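Local coordinates for protein phenol hydroxylase component phN (Pseudomonas stutzeri, PDB 3U52) that probably hydroxylates phenol and related aromatics, as the diiron-bearing oxygenase subunit of a bacterial multicomponent monooxygenase, at residues A[188-191]-A[192-196]; A[257-260]-A[261-265]. All coordinates share one frame; numbering follows the deposited sequence.

Overall arrangement
Interaction 1 (188-196, on helix 187-216) and interaction 2 (257-265, on helix 254-283) are local contacts on two helices that pack against each other, their centres 10 Å apart. E189 is the main link: its OE1 takes a salt bridge from K264 NZ at 2.8 Å and a probable hydrogen bond from W265 NE1 at 3.0 Å. Beside this polar junction, A193 CB meets W265 CD2 at 3.4 Å. The helix of interaction 1 goes on to carry the iron ligand E199, three residues past F196, and F188 and L191 line a xenon pocket. The side chain of I262 in interaction 2 comes about 4 Å from another xenon.

Interaction 1 of 2, residues A[188-191]-A[192-196]; sequences FEFL and TAISF
With OG1 of T192 set beside its own backbone N (chi1 -62°), the hydroxyl folds back along the helix to F188 O, while CG of F190 stands anti to its backbone N (chi1 176°), which lays the ring alongside I194. F188 O therefore accepts two bonds, from T192 N and from T192 OG1, each 2.9 Å long and arriving from opposite faces of the carbonyl plane. I194 CG1, one turn after F190, lies over a face of its ring, off-centre and 4.2 Å from the centroid, a CH-pi contact. The backbone widens at 192-196: F196 N reaches L191 O at 3.1 Å, the i to i+5 bond of a pi-type turn, consistent with such turns in diiron-ligand helices of this family, and S195 N gives the same oxygen only a weak bond. Y115, whose ring meets F190 edge-to-face, also bonds S195 OG through its OH. Replacing T192 with a valine would probably leave F188 O with the backbone N-H as its one donor from this turn and put a methyl against a polar oxygen. Both buried hydroxyls are thus paired, T192 OG1 with the helix's own doubly bonded F188 O and S195 OG with Y115 OH.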
loop_
_atom_site.group_PDB
_atom_site.type_symbol
_atom_site.label_atom_id
_atom_site.label_comp_id
_atom_site.label_asym_id
_atom_site.label_seq_id
_atom_site.Cartn_x
_atom_site.Cartn_y
_atom_site.Cartn_z
ATOM N N PHE A 188 -33.488 14.325 15.511
ATOM C CA PHE A 188 -34.243 13.351 14.721
ATOM C C PHE A 188 -34.335 13.697 13.244
ATOM O O PHE A 188 -34.265 12.785 12.380
ATOM C CB PHE A 188 -35.622 13.059 15.331
ATOM C CG PHE A 188 -35.544 12.370 16.696
ATOM C CD1 PHE A 188 -35.857 13.067 17.842
ATOM C CD2 PHE A 188 -35.192 11.032 16.794
ATOM C CE1 PHE A 188 -35.778 12.446 19.098
ATOM C CE2 PHE A 188 -35.098 10.386 18.040
ATOM C CZ PHE A 188 -35.393 11.119 19.201
ATOM N N GLU A 189 -34.520 14.977 12.951
ATOM C CA GLU A 189 -34.574 15.412 11.535
ATOM C C GLU A 189 -33.180 15.291 10.925
ATOM O O GLU A 189 -33.040 14.813 9.798
ATOM C CB GLU A 189 -35.127 16.832 11.369
ATOM C CG GLU A 189 -35.264 17.218 9.884
ATOM C CD GLU A 189 -35.877 18.588 9.650
ATOM O OE1 GLU A 189 -35.994 18.949 8.475
ATOM O OE2 GLU A 189 -36.258 19.314 10.596
ATOM N N PHE A 190 -32.154 15.641 11.693
ATOM C CA PHE A 190 -30.768 15.483 11.185
ATOM C C PHE A 190 -30.560 14.016 10.758
ATOM O O PHE A 190 -30.112 13.741 9.616
ATOM C CB PHE A 190 -29.708 15.899 12.205
ATOM C CG PHE A 190 -28.265 15.655 11.739
ATOM C CD1 PHE A 190 -27.622 16.540 10.887
ATOM C CD2 PHE A 190 -27.593 14.501 12.110
ATOM C CE1 PHE A 190 -26.305 16.308 10.451
ATOM C CE2 PHE A 190 -26.291 14.261 11.677
ATOM C CZ PHE A 190 -25.654 15.172 10.850
ATOM N N LEU A 191 -30.897 13.089 11.650
ATOM C CA LEU A 191 -30.752 11.661 11.301
ATOM C C LEU A 191 -31.639 11.237 10.111
ATOM O O LEU A 191 -31.208 10.477 9.215
ATOM C CB LEU A 191 -30.985 10.789 12.533
ATOM C CG LEU A 191 -29.746 10.126 13.167
ATOM C CD1 LEU A 191 -28.309 10.700 12.871
ATOM C CD2 LEU A 191 -30.006 9.858 14.607
ATOM N N THR A 192 -32.871 11.735 10.061
ATOM C CA THR A 192 -33.757 11.370 8.955
ATOM C C THR A 192 -33.234 11.911 7.637
ATOM O O THR A 192 -33.347 11.240 6.598
ATOM C CB THR A 192 -35.220 11.809 9.221
ATOM O OG1 THR A 192 -35.684 11.127 10.398
ATOM C CG2 THR A 192 -36.130 11.443 8.026
ATOM N N ALA A 193 -32.700 13.128 7.660
ATOM C CA ALA A 193 -32.165 13.782 6.477
ATOM C C ALA A 193 -30.925 13.048 5.962
ATOM O O ALA A 193 -30.807 12.706 4.784
ATOM C CB ALA A 193 -31.752 15.212 6.836
ATOM N N ILE A 194 -29.989 12.886 6.868
ATOM C CA ILE A 194 -28.647 12.468 6.495
ATOM C C ILE A 194 -28.458 10.938 6.522
ATOM O O ILE A 194 -28.006 10.342 5.526
ATOM C CB ILE A 194 -27.515 13.276 7.292
ATOM C CG1 ILE A 194 -27.732 14.803 7.174
ATOM C CG2 ILE A 194 -26.105 12.899 6.797
ATOM C CD1 ILE A 194 -27.846 15.432 5.692
ATOM N N SER A 195 -28.851 10.288 7.616
ATOM C CA SER A 195 -28.682 8.840 7.726
ATOM C C SER A 195 -29.677 8.074 6.849
ATOM O O SER A 195 -29.277 7.172 6.100
ATOM C CB SER A 195 -28.757 8.362 9.168
ATOM O OG SER A 195 -27.504 8.621 9.797
ATOM N N PHE A 196 -30.955 8.422 6.917
ATOM C CA PHE A 196 -31.898 7.704 6.096
ATOM C C PHE A 196 -31.937 8.209 4.638
ATOM O O PHE A 196 -31.670 7.430 3.721
ATOM C CB PHE A 196 -33.278 7.642 6.750
ATOM C CG PHE A 196 -34.340 7.109 5.834
ATOM C CD1 PHE A 196 -34.424 5.757 5.567
ATOM C CD2 PHE A 196 -35.217 7.985 5.171
ATOM C CE1 PHE A 196 -35.399 5.273 4.692
ATOM C CE2 PHE A 196 -36.175 7.493 4.270
ATOM C CZ PHE A 196 -36.278 6.155 4.050
#

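Interaction 2 of 2, residues A[257-260]-A[261-265]; sequences IVQR and WIDKW
I257 and W261 lie alongside each other one helical turn apart, and CG2 of I257 sits over a face of the indole. This methyl is 16° off the normal of the six-membered ring, a CH-pi contact set off toward the rim of the indole. I257 CG2 is 3.6 Å from W261 CZ2, its nearest ring atom. CG2 can get there because it stands anti to the backbone N of I257, beside the carbonyl carbon, and so leans along the helix toward W261. On another side of the helix, V258 CG1 touches I262 CD1 at 3.8 Å, a purely apolar contact between branch ends.

Behind these side chains runs a regular ladder of i to i+4 bonds. W261 N donates to I257 O at 3.1 Å, fixing the two residues whose side chains meet, and I262 N to V258 O at 2.9 Å. D263 N and K264 N continue the series to Q259 O and R260 O.

Further out, other parts of the chain hold the polar ends. The D263 carboxylate makes a salt bridge to R316 and accepts from K319 N, while the extended K264 chain takes its ammonium to E189, D181 and E443. W261 also packs on E189 and T192 of helix 187-216, and V258 on I244, I247 and L248 of helix 220-250. The whole is a regular alpha-helical segment of the largely helical diiron hydroxylase fold: V258 faces helix 220-250, W261 faces helix 187-216, and D263 and K264 are salt-bridged to the residues just named.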
loop_
_atom_site.group_PDB
_atom_site.type_symbol
_atom_site.label_atom_id
_atom_site.label_comp_id
_atom_site.label_asym_id
_atom_site.label_seq_id
_atom_site.Cartn_x
_atom_site.Cartn_y
_atom_site.Cartn_z
ATOM N N ILE A 257 -44.914 13.026 11.081
ATOM C CA ILE A 257 -43.732 13.900 11.153
ATOM C C ILE A 257 -42.633 13.356 10.216
ATOM O O ILE A 257 -42.008 14.118 9.474
ATOM C CB ILE A 257 -43.172 13.980 12.605
ATOM C CG1 ILE A 257 -44.275 14.496 13.577
ATOM C CG2 ILE A 257 -41.876 14.846 12.613
ATOM C CD1 ILE A 257 -43.876 14.416 15.063
ATOM N N VAL A 258 -42.398 12.041 10.300
ATOM C CA VAL A 258 -41.401 11.374 9.469
ATOM C C VAL A 258 -41.805 11.483 8.026
ATOM O O VAL A 258 -40.961 11.662 7.170
ATOM C CB VAL A 258 -41.206 9.866 9.846
ATOM C CG1 VAL A 258 -40.356 9.158 8.820
ATOM C CG2 VAL A 258 -40.533 9.731 11.216
ATOM N N GLN A 259 -43.103 11.384 7.736
ATOM C CA GLN A 259 -43.554 11.517 6.335
ATOM C C GLN A 259 -43.172 12.875 5.736
ATOM O O GLN A 259 -42.691 12.971 4.579
ATOM C CB GLN A 259 -45.092 11.310 6.197
ATOM C CG GLN A 259 -45.502 11.384 4.704
ATOM C CD GLN A 259 -45.004 10.175 3.936
ATOM O OE1 GLN A 259 -44.179 10.271 3.004
ATOM N NE2 GLN A 259 -45.490 9.037 4.313
ATOM N N ARG A 260 -43.412 13.931 6.498
ATOM C CA ARG A 260 -43.042 15.264 6.050
ATOM C C ARG A 260 -41.526 15.397 5.841
ATOM O O ARG A 260 -41.097 16.069 4.896
ATOM C CB ARG A 260 -43.480 16.337 7.058
ATOM C CG ARG A 260 -44.979 16.675 7.010
ATOM C CD ARG A 260 -45.337 17.695 8.139
ATOM N NE ARG A 260 -46.537 17.200 8.830
ATOM C CZ ARG A 260 -46.674 17.026 10.136
ATOM N NH1 ARG A 260 -45.716 17.367 10.991
ATOM N NH2 ARG A 260 -47.818 16.539 10.580
ATOM N N TRP A 261 -40.726 14.839 6.753
ATOM C CA TRP A 261 -39.250 14.857 6.561
ATOM C C TRP A 261 -38.822 14.078 5.340
ATOM O O TRP A 261 -37.899 14.482 4.670
ATOM C CB TRP A 261 -38.464 14.328 7.768
ATOM C CG TRP A 261 -38.594 15.208 8.980
ATOM C CD1 TRP A 261 -38.860 16.547 8.999
ATOM C CD2 TRP A 261 -38.398 14.811 10.332
ATOM N NE1 TRP A 261 -38.884 17.004 10.301
ATOM C CE2 TRP A 261 -38.593 15.961 11.139
ATOM C CE3 TRP A 261 -38.070 13.588 10.943
ATOM C CZ2 TRP A 261 -38.457 15.937 12.550
ATOM C CZ3 TRP A 261 -37.953 13.561 12.349
ATOM C CH2 TRP A 261 -38.162 14.727 13.120
ATOM N N ILE A 262 -39.461 12.940 5.076
ATOM C CA ILE A 262 -39.133 12.159 3.869
ATOM C C ILE A 262 -39.460 13.043 2.632
ATOM O O ILE A 262 -38.660 13.162 1.715
ATOM C CB ILE A 262 -39.889 10.814 3.857
ATOM C CG1 ILE A 262 -39.273 9.803 4.861
ATOM C CG2 ILE A 262 -39.976 10.215 2.471
ATOM C CD1 ILE A 262 -40.104 8.528 5.048
ATOM N N ASP A 263 -40.632 13.654 2.603
ATOM C CA ASP A 263 -40.994 14.520 1.469
ATOM C C ASP A 263 -39.997 15.675 1.284
ATOM O O ASP A 263 -39.554 15.929 0.150
ATOM C CB ASP A 263 -42.381 15.106 1.693
ATOM C CG ASP A 263 -43.514 14.070 1.597
ATOM O OD1 ASP A 263 -44.628 14.403 2.091
ATOM O OD2 ASP A 263 -43.348 12.941 1.066
ATOM N N LYS A 264 -39.646 16.366 2.381
ATOM C CA LYS A 264 -38.641 17.490 2.339
ATOM C C LYS A 264 -37.225 17.034 1.868
ATOM O O LYS A 264 -36.619 17.622 0.948
ATOM C CB LYS A 264 -38.510 18.123 3.720
ATOM C CG LYS A 264 -37.437 19.219 3.812
ATOM C CD LYS A 264 -37.325 19.758 5.240
ATOM C CE LYS A 264 -36.017 20.511 5.309
ATOM N NZ LYS A 264 -35.897 21.137 6.695
ATOM N N TRP A 265 -36.723 15.950 2.450
ATOM C CA TRP A 265 -35.342 15.587 2.220
ATOM C C TRP A 265 -35.199 14.784 0.949
ATOM O O TRP A 265 -34.162 14.813 0.336
ATOM C CB TRP A 265 -34.775 14.839 3.459
ATOM C CG TRP A 265 -34.542 15.908 4.524
ATOM C CD1 TRP A 265 -35.300 16.138 5.624
ATOM C CD2 TRP A 265 -33.536 16.954 4.495
ATOM N NE1 TRP A 265 -34.831 17.254 6.301
ATOM C CE2 TRP A 265 -33.725 17.739 5.642
ATOM C CE3 TRP A 265 -32.458 17.246 3.639
ATOM C CZ2 TRP A 265 -32.883 18.852 5.962
ATOM C CZ3 TRP A 265 -31.619 18.369 3.940
ATOM C CH2 TRP A 265 -31.852 19.141 5.092
#